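Local atomic coordinates of putative exported protein (Bacteroides fragilis, PDB entry 4RAA), a protein that is of unknown function, but is probably exported and folds as a six-bladed beta-propeller of the YWTD superfamily. Residues G44-L49 with L53-S58; S61-F66 with I101-I106; F72-G77 with T117-L122. All coordinates share one frame; numbering follows the deposited sequence.

Interaction 1: G44-L49 with L53-S58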
# COMPACT_ATOMS: atom_id res chain seq x y z
N GLY A 44 -12.38 14.27 19.08
CA GLY A 44 -12.95 14.37 17.74
C GLY A 44 -13.83 13.22 17.32
O GLY A 44 -14.95 13.44 16.86
N LEU A 45 -13.33 11.99 17.49
CA LEU A 45 -14.03 10.77 17.09
C LEU A 45 -13.82 9.68 18.14
O LEU A 45 -12.75 9.63 18.75
CB LEU A 45 -13.47 10.33 15.73
CG LEU A 45 -13.91 9.02 15.05
CD1 LEU A 45 -15.42 8.95 14.78
CD2 LEU A 45 -13.13 8.85 13.74
N ILE A 46 -14.82 8.83 18.35
CA ILE A 46 -14.76 7.73 19.33
C ILE A 46 -15.44 6.45 18.82
O ILE A 46 -16.50 6.52 18.22
CB ILE A 46 -15.32 8.19 20.70
CG1 ILE A 46 -14.99 7.17 21.80
CG2 ILE A 46 -16.82 8.47 20.64
CD1 ILE A 46 -15.30 7.68 23.19
N ARG A 47 -14.80 5.30 19.05
CA ARG A 47 -15.28 3.97 18.64
C ARG A 47 -15.00 2.92 19.71
O ARG A 47 -13.96 2.99 20.37
CB ARG A 47 -14.57 3.51 17.35
CG ARG A 47 -14.74 4.39 16.11
CD ARG A 47 -16.18 4.47 15.64
NE ARG A 47 -16.33 5.20 14.38
CZ ARG A 47 -17.48 5.71 13.88
NH1 ARG A 47 -18.64 5.64 14.56
NH2 ARG A 47 -17.46 6.34 12.70
N GLU A 48 -15.92 1.96 19.87
CA GLU A 48 -15.75 0.83 20.80
C GLU A 48 -14.88 -0.23 20.12
O GLU A 48 -14.91 -0.36 18.91
CB GLU A 48 -17.08 0.15 21.16
CG GLU A 48 -18.13 0.99 21.88
CD GLU A 48 -19.30 0.14 22.40
OE1 GLU A 48 -19.08 -0.73 23.27
OE2 GLU A 48 -20.45 0.36 21.97
N LEU A 49 -14.13 -0.99 20.92
CA LEU A 49 -13.30 -2.10 20.43
C LEU A 49 -12.95 -2.98 21.63
O LEU A 49 -12.08 -2.60 22.43
CB LEU A 49 -12.03 -1.60 19.73
CG LEU A 49 -11.04 -2.66 19.24
CD1 LEU A 49 -11.69 -3.61 18.24
CD2 LEU A 49 -9.80 -2.00 18.65
N LEU A 53 -12.03 2.09 24.48
CA LEU A 53 -12.50 3.26 23.77
C LEU A 53 -11.37 3.82 22.91
O LEU A 53 -10.37 4.32 23.45
CB LEU A 53 -12.93 4.34 24.77
CG LEU A 53 -13.99 3.99 25.80
CD1 LEU A 53 -14.19 5.19 26.71
CD2 LEU A 53 -15.30 3.56 25.15
N LEU A 54 -11.51 3.72 21.59
CA LEU A 54 -10.55 4.33 20.66
C LEU A 54 -10.96 5.80 20.53
O LEU A 54 -12.08 6.08 20.11
CB LEU A 54 -10.53 3.63 19.30
CG LEU A 54 -9.62 2.41 19.15
CD1 LEU A 54 -9.76 1.41 20.30
CD2 LEU A 54 -9.86 1.73 17.81
N ILE A 55 -10.07 6.73 20.92
CA ILE A 55 -10.33 8.18 20.87
C ILE A 55 -9.28 8.86 20.00
O ILE A 55 -8.09 8.66 20.22
CB ILE A 55 -10.31 8.81 22.28
CG1 ILE A 55 -11.52 8.32 23.08
CG2 ILE A 55 -10.30 10.35 22.23
CD1 ILE A 55 -11.55 8.72 24.54
N LEU A 56 -9.75 9.68 19.05
CA LEU A 56 -8.89 10.50 18.19
C LEU A 56 -8.98 11.96 18.62
O LEU A 56 -10.07 12.51 18.72
CB LEU A 56 -9.34 10.40 16.74
CG LEU A 56 -8.69 11.30 15.68
CD1 LEU A 56 -7.17 11.20 15.69
CD2 LEU A 56 -9.25 10.93 14.32
N ASP A 57 -7.82 12.56 18.89
CA ASP A 57 -7.70 13.96 19.26
C ASP A 57 -7.32 14.67 17.96
O ASP A 57 -6.15 14.94 17.72
CB ASP A 57 -6.64 14.12 20.37
CG ASP A 57 -6.36 15.58 20.75
OD1 ASP A 57 -7.01 16.50 20.22
OD2 ASP A 57 -5.47 15.80 21.60
N SER A 58 -8.33 15.00 17.14
CA SER A 58 -8.10 15.66 15.83
C SER A 58 -7.52 17.09 15.89
O SER A 58 -7.15 17.64 14.85
CB SER A 58 -9.37 15.60 14.96
OG SER A 58 -10.51 16.02 15.67

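Interaction 2: S61-F66 with I101-I106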
# COMPACT_ATOMS: atom_id res chain seq x y z
N SER A 61 -3.90 15.59 16.69
CA SER A 61 -3.71 14.41 15.85
C SER A 61 -3.03 13.21 16.51
O SER A 61 -2.14 12.61 15.93
CB SER A 61 -2.99 14.77 14.54
OG SER A 61 -2.90 13.63 13.69
N ASN A 62 -3.48 12.87 17.72
CA ASN A 62 -3.00 11.70 18.48
C ASN A 62 -4.16 10.71 18.56
O ASN A 62 -5.29 11.11 18.82
CB ASN A 62 -2.61 12.12 19.90
CG ASN A 62 -1.43 13.07 19.93
OD1 ASN A 62 -0.38 12.78 19.35
ND2 ASN A 62 -1.57 14.19 20.61
N LEU A 63 -3.88 9.43 18.33
CA LEU A 63 -4.89 8.37 18.42
C LEU A 63 -4.60 7.62 19.71
O LEU A 63 -3.53 7.04 19.84
CB LEU A 63 -4.80 7.44 17.20
CG LEU A 63 -5.80 6.29 17.08
CD1 LEU A 63 -7.23 6.79 17.08
CD2 LEU A 63 -5.54 5.48 15.81
N TYR A 64 -5.55 7.64 20.65
CA TYR A 64 -5.39 7.00 21.96
C TYR A 64 -6.34 5.83 22.21
O TYR A 64 -7.39 5.74 21.57
CB TYR A 64 -5.68 8.00 23.07
CG TYR A 64 -4.72 9.14 23.16
CD1 TYR A 64 -3.36 8.91 23.40
CD2 TYR A 64 -5.17 10.46 23.12
CE1 TYR A 64 -2.47 9.97 23.52
CE2 TYR A 64 -4.29 11.52 23.26
CZ TYR A 64 -2.94 11.28 23.46
OH TYR A 64 -2.08 12.34 23.59
N VAL A 65 -5.95 4.96 23.15
CA VAL A 65 -6.79 3.86 23.61
C VAL A 65 -7.00 4.04 25.11
O VAL A 65 -6.03 4.14 25.88
CB VAL A 65 -6.20 2.46 23.34
CG1 VAL A 65 -7.17 1.37 23.79
CG2 VAL A 65 -5.91 2.30 21.85
N PHE A 66 -8.27 4.15 25.49
CA PHE A 66 -8.70 4.24 26.86
C PHE A 66 -9.57 3.02 27.16
O PHE A 66 -10.07 2.34 26.26
CB PHE A 66 -9.49 5.52 27.11
CG PHE A 66 -8.64 6.75 27.22
CD1 PHE A 66 -8.24 7.44 26.08
CD2 PHE A 66 -8.24 7.23 28.47
CE1 PHE A 66 -7.47 8.59 26.18
CE2 PHE A 66 -7.47 8.38 28.58
CZ PHE A 66 -7.08 9.07 27.43
N ILE A 101 -6.56 -1.67 12.60
CA ILE A 101 -7.08 -0.31 12.79
C ILE A 101 -6.34 0.55 11.75
O ILE A 101 -5.11 0.65 11.79
CB ILE A 101 -6.82 0.24 14.21
CG1 ILE A 101 -7.56 -0.60 15.26
CG2 ILE A 101 -7.26 1.71 14.31
CD1 ILE A 101 -7.01 -0.42 16.66
N ALA A 102 -7.09 1.15 10.83
CA ALA A 102 -6.56 1.94 9.72
C ALA A 102 -6.86 3.41 9.94
O ALA A 102 -8.03 3.80 9.87
CB ALA A 102 -7.17 1.47 8.41
N ALA A 103 -5.83 4.21 10.21
CA ALA A 103 -5.97 5.66 10.40
C ALA A 103 -5.54 6.40 9.12
O ALA A 103 -4.54 6.02 8.48
CB ALA A 103 -5.14 6.11 11.58
N ILE A 104 -6.28 7.46 8.78
CA ILE A 104 -6.07 8.30 7.58
C ILE A 104 -5.37 9.61 7.95
O ILE A 104 -5.95 10.46 8.63
CB ILE A 104 -7.41 8.63 6.87
CG1 ILE A 104 -8.09 7.33 6.41
CG2 ILE A 104 -7.19 9.57 5.68
CD1 ILE A 104 -9.49 7.52 5.85
N ASP A 105 -4.14 9.78 7.45
CA ASP A 105 -3.33 10.97 7.65
C ASP A 105 -3.48 11.86 6.40
O ASP A 105 -2.86 11.58 5.36
CB ASP A 105 -1.86 10.57 7.88
CG ASP A 105 -0.95 11.75 8.23
OD1 ASP A 105 -1.40 12.91 8.34
OD2 ASP A 105 0.26 11.50 8.41
N ILE A 106 -4.31 12.91 6.50
CA ILE A 106 -4.51 13.89 5.39
C ILE A 106 -3.34 14.85 5.14
O ILE A 106 -3.28 15.49 4.10
CB ILE A 106 -5.83 14.71 5.52
CG1 ILE A 106 -5.90 15.54 6.84
CG2 ILE A 106 -7.02 13.79 5.36
CD1 ILE A 106 -7.02 16.56 6.90

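Interaction 3: F72-G77 with T117-L122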
# COMPACT_ATOMS: atom_id res chain seq x y z
N PHE A 72 -6.05 4.97 30.87
CA PHE A 72 -5.29 5.00 29.64
C PHE A 72 -4.62 3.63 29.45
O PHE A 72 -3.96 3.14 30.38
CB PHE A 72 -4.24 6.11 29.68
CG PHE A 72 -3.36 6.18 28.46
CD1 PHE A 72 -3.93 6.39 27.19
CD2 PHE A 72 -1.98 6.07 28.56
CE1 PHE A 72 -3.13 6.45 26.06
CE2 PHE A 72 -1.17 6.15 27.43
CZ PHE A 72 -1.75 6.34 26.17
N VAL A 73 -4.78 3.04 28.27
CA VAL A 73 -4.21 1.73 27.93
C VAL A 73 -2.91 1.94 27.17
O VAL A 73 -1.88 1.43 27.58
CB VAL A 73 -5.16 0.85 27.08
CG1 VAL A 73 -4.52 -0.50 26.72
CG2 VAL A 73 -6.48 0.63 27.82
N ASN A 74 -2.99 2.64 26.03
CA ASN A 74 -1.82 2.86 25.16
C ASN A 74 -2.14 3.83 24.00
O ASN A 74 -3.32 4.07 23.72
CB ASN A 74 -1.35 1.51 24.55
CG ASN A 74 0.07 1.55 24.02
OD1 ASN A 74 0.83 2.50 24.28
ND2 ASN A 74 0.45 0.52 23.28
N GLN A 75 -1.11 4.41 23.38
CA GLN A 75 -1.27 5.24 22.17
C GLN A 75 -1.06 4.36 20.94
O GLN A 75 -0.19 3.48 20.95
CB GLN A 75 -0.27 6.41 22.12
CG GLN A 75 -0.54 7.35 20.93
CD GLN A 75 0.28 8.62 20.90
OE1 GLN A 75 1.03 8.93 21.83
NE2 GLN A 75 0.13 9.39 19.82
N ILE A 76 -1.83 4.62 19.88
CA ILE A 76 -1.73 3.88 18.61
C ILE A 76 -0.79 4.70 17.73
O ILE A 76 -1.18 5.74 17.22
CB ILE A 76 -3.11 3.67 17.92
CG1 ILE A 76 -4.07 2.97 18.90
CG2 ILE A 76 -2.94 2.88 16.62
CD1 ILE A 76 -5.37 2.47 18.32
N GLY A 77 0.43 4.20 17.56
CA GLY A 77 1.47 4.89 16.78
C GLY A 77 1.93 6.12 17.52
O GLY A 77 1.85 6.17 18.75
N THR A 117 -5.42 -5.84 18.00
CA THR A 117 -5.19 -6.50 19.30
C THR A 117 -4.08 -5.81 20.11
O THR A 117 -4.37 -5.29 21.18
CB THR A 117 -4.87 -8.01 19.11
OG1 THR A 117 -5.85 -8.60 18.24
CG2 THR A 117 -4.84 -8.78 20.44
N ASP A 118 -2.84 -5.81 19.60
CA ASP A 118 -1.66 -5.24 20.34
C ASP A 118 -1.24 -3.78 20.02
O ASP A 118 -0.33 -3.26 20.66
CB ASP A 118 -0.44 -6.20 20.31
CG ASP A 118 0.19 -6.38 18.93
OD1 ASP A 118 0.18 -5.45 18.10
OD2 ASP A 118 0.75 -7.47 18.69
N PHE A 119 -1.89 -3.16 19.03
CA PHE A 119 -1.66 -1.73 18.63
C PHE A 119 -0.32 -1.37 17.94
O PHE A 119 -0.06 -0.18 17.69
CB PHE A 119 -1.99 -0.75 19.77
CG PHE A 119 -3.31 -1.02 20.45
CD1 PHE A 119 -4.49 -1.10 19.70
CD2 PHE A 119 -3.38 -1.19 21.84
CE1 PHE A 119 -5.71 -1.37 20.32
CE2 PHE A 119 -4.60 -1.44 22.47
CZ PHE A 119 -5.77 -1.53 21.71
N SER A 120 0.49 -2.38 17.61
CA SER A 120 1.77 -2.17 16.92
C SER A 120 1.50 -1.87 15.45
O SER A 120 0.44 -2.21 14.91
CB SER A 120 2.69 -3.39 17.07
OG SER A 120 2.11 -4.56 16.50
N PHE A 121 2.48 -1.24 14.80
CA PHE A 121 2.38 -0.85 13.39
C PHE A 121 2.55 -2.07 12.47
O PHE A 121 3.45 -2.89 12.69
CB PHE A 121 3.40 0.26 13.10
CG PHE A 121 3.43 0.71 11.67
CD1 PHE A 121 2.28 1.20 11.06
CD2 PHE A 121 4.63 0.70 10.94
CE1 PHE A 121 2.31 1.61 9.72
CE2 PHE A 121 4.66 1.12 9.62
CZ PHE A 121 3.51 1.57 9.00
N LEU A 122 1.68 -2.19 11.47
CA LEU A 122 1.70 -3.27 10.47
C LEU A 122 2.30 -2.79 9.15
O LEU A 122 3.32 -3.32 8.71
CB LEU A 122 0.29 -3.84 10.24
CG LEU A 122 -0.19 -4.98 11.13
CD1 LEU A 122 0.12 -4.76 12.60
CD2 LEU A 122 -1.69 -5.18 10.92

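Interaction 1: G44-L49 with L53-S58
Ile46 and Ile55 lie side by side on one face of the antiparallel hairpin 45-49/52-57, at a non-hydrogen-bonded pair. Both point the same way, and the tip of Ile46 fits against the flank of its neighbour, CD1 to Ile55 CG1 at 3.8 Å. With CG1 anti to the backbone N (chi1 -168°), Ile46 also places CD1 within 4.4 Å of Leu53 CB. On the opposite face the fit is oblique: Leu49 CD2 rests against the forked end of Leu54, 3.8 Å from both CD1 and CD2, with Leu49 CB equally close to CD1. Farther along that face, Leu45 and Leu56 meet more loosely through their CB atoms, and both continue onto Phe92 of strand 85-94. Within its own strand, Leu45 CD1 lies above one face of the Arg47 guanidinium, displaced to its rim.

Arg47 N donates to Leu54 O at 3.0 Å and Leu54 N to Arg47 O at 2.8 Å, Leu56 N reaches Leu45 O almost straight at 3.0 Å, and Gly44 N bends onto Leu56 O at 2.9 Å. Gly44 and Leu45 thus share Leu56 in a classic beta bulge. Main-chain atoms therefore carry the directional bonding, side chains the apolar packing.

Interaction 2: S61-F66 with I101-I106
Leu63 carries CG anti to its own amide nitrogen (chi1 -179°), and its second torsion, 58° to CD1, leaves CD2 extended away from CA. CD2 becomes the leading atom of the side chain and does all the touching. Ile101 answers with CG1 anti to the carbonyl carbon (chi1 -64°), which puts the branch methyl CG2 anti to N and facing the leucine. Ala103, two residues on, needs no torsion to present its CB.

The leucine methyl meets both: Leu63 CD2 is 4.4 Å from Ile101 CG2 and 4.3 Å from Ala103 CB. The closest pair of CA atoms, those of Leu63 and Ala103, is 8.5 Å apart, so the segments meet through side chains alone. The buried area, 86 Å², is small, yet all three residues are buried. The packing is loose van der Waals contact without polar pairing. Phe92 and Ile76 also lie against Leu63, whose backbone N is hydrogen-bonded to the hydroxyl of Tyr86.

At the end of strand 100-105, the Asp105 carboxylate accepts hydrogen bonds from the backbone N of Ile87, Leu88 and Ala107, and Asp57 binds backbone N atoms in a similar way. These matching aspartates are consistent with equivalent positions in successive propeller repeats. The meeting of Leu63 with Ile101 and Ala103 is likewise consistent with the apolar packing between neighbouring blades expected of a six-bladed beta-propeller.

Interaction 3: F72-G77 with T117-L122
Phe119 and Ile76 make the closer half of this contact. The two side chains cross at a slant, with Ile76 CD1 3.9 Å from Phe119 CD1. The CB of Phe119 already points toward strand 72-79, and with CG anti to the carbonyl carbon (chi1 -47°) ring atom CD1 meets Ile76. One ring face is covered from within its own loop by the carbonyl O of Thr117, 4.0 Å above the plane and over the centre.

Packing slackens along the other side of the ring, where Asn74 CB lies 4.3 Å from Phe119 CD2 and Val73 CG1 4.4 Å from Phe119 CE2. These two residues form a classic beta bulge opposite Val65, an arrangement consistent with both side chains reaching the same ring, and Val73 is exposed. Ile76, by contrast, is buried.

On the solvent side, Asp118 OD1 accepts from Ser120 OG at 2.7 Å and from Ser120 N at 3.1 Å. The hydroxyl arrives on the syn side and the amide on the anti side, both from the same face of the carboxylate, and the hydrogen bond from Ser120 N closes an Asx turn.

Inward, Phe119 and Ile76 both rest on Val65 of strand 62-67 and Ile101 of strand 100-105, with Tyr114 of strand 110-115 beside Ile76. The ring therefore lodges where the loop leading into strand 121-126 leans over the preceding blade.

Interactions 1 and 2 are buried, whereas interaction 3 lies at the surface, its centre about 22 Å from the centre of the chain, against about 10 and 14 Å for the centres of interactions 1 and 2. Interaction 1 joins adjacent strands and relies on backbone bonds; interactions 2 and 3 join parts distant in sequence through apolar side chains. Strand 62-67 connects all three: Leu53 N meets Phe66 O at 2.7 Å on its interaction 1 side, and Val65 N meets Asn74 O at 2.8 Å on its interaction 3 side. Ile101 also supports Leu54 and Phe119. Outward, the chemistry shifts from sheet pairing to methyl packing, then to an aromatic ring on a polar turn.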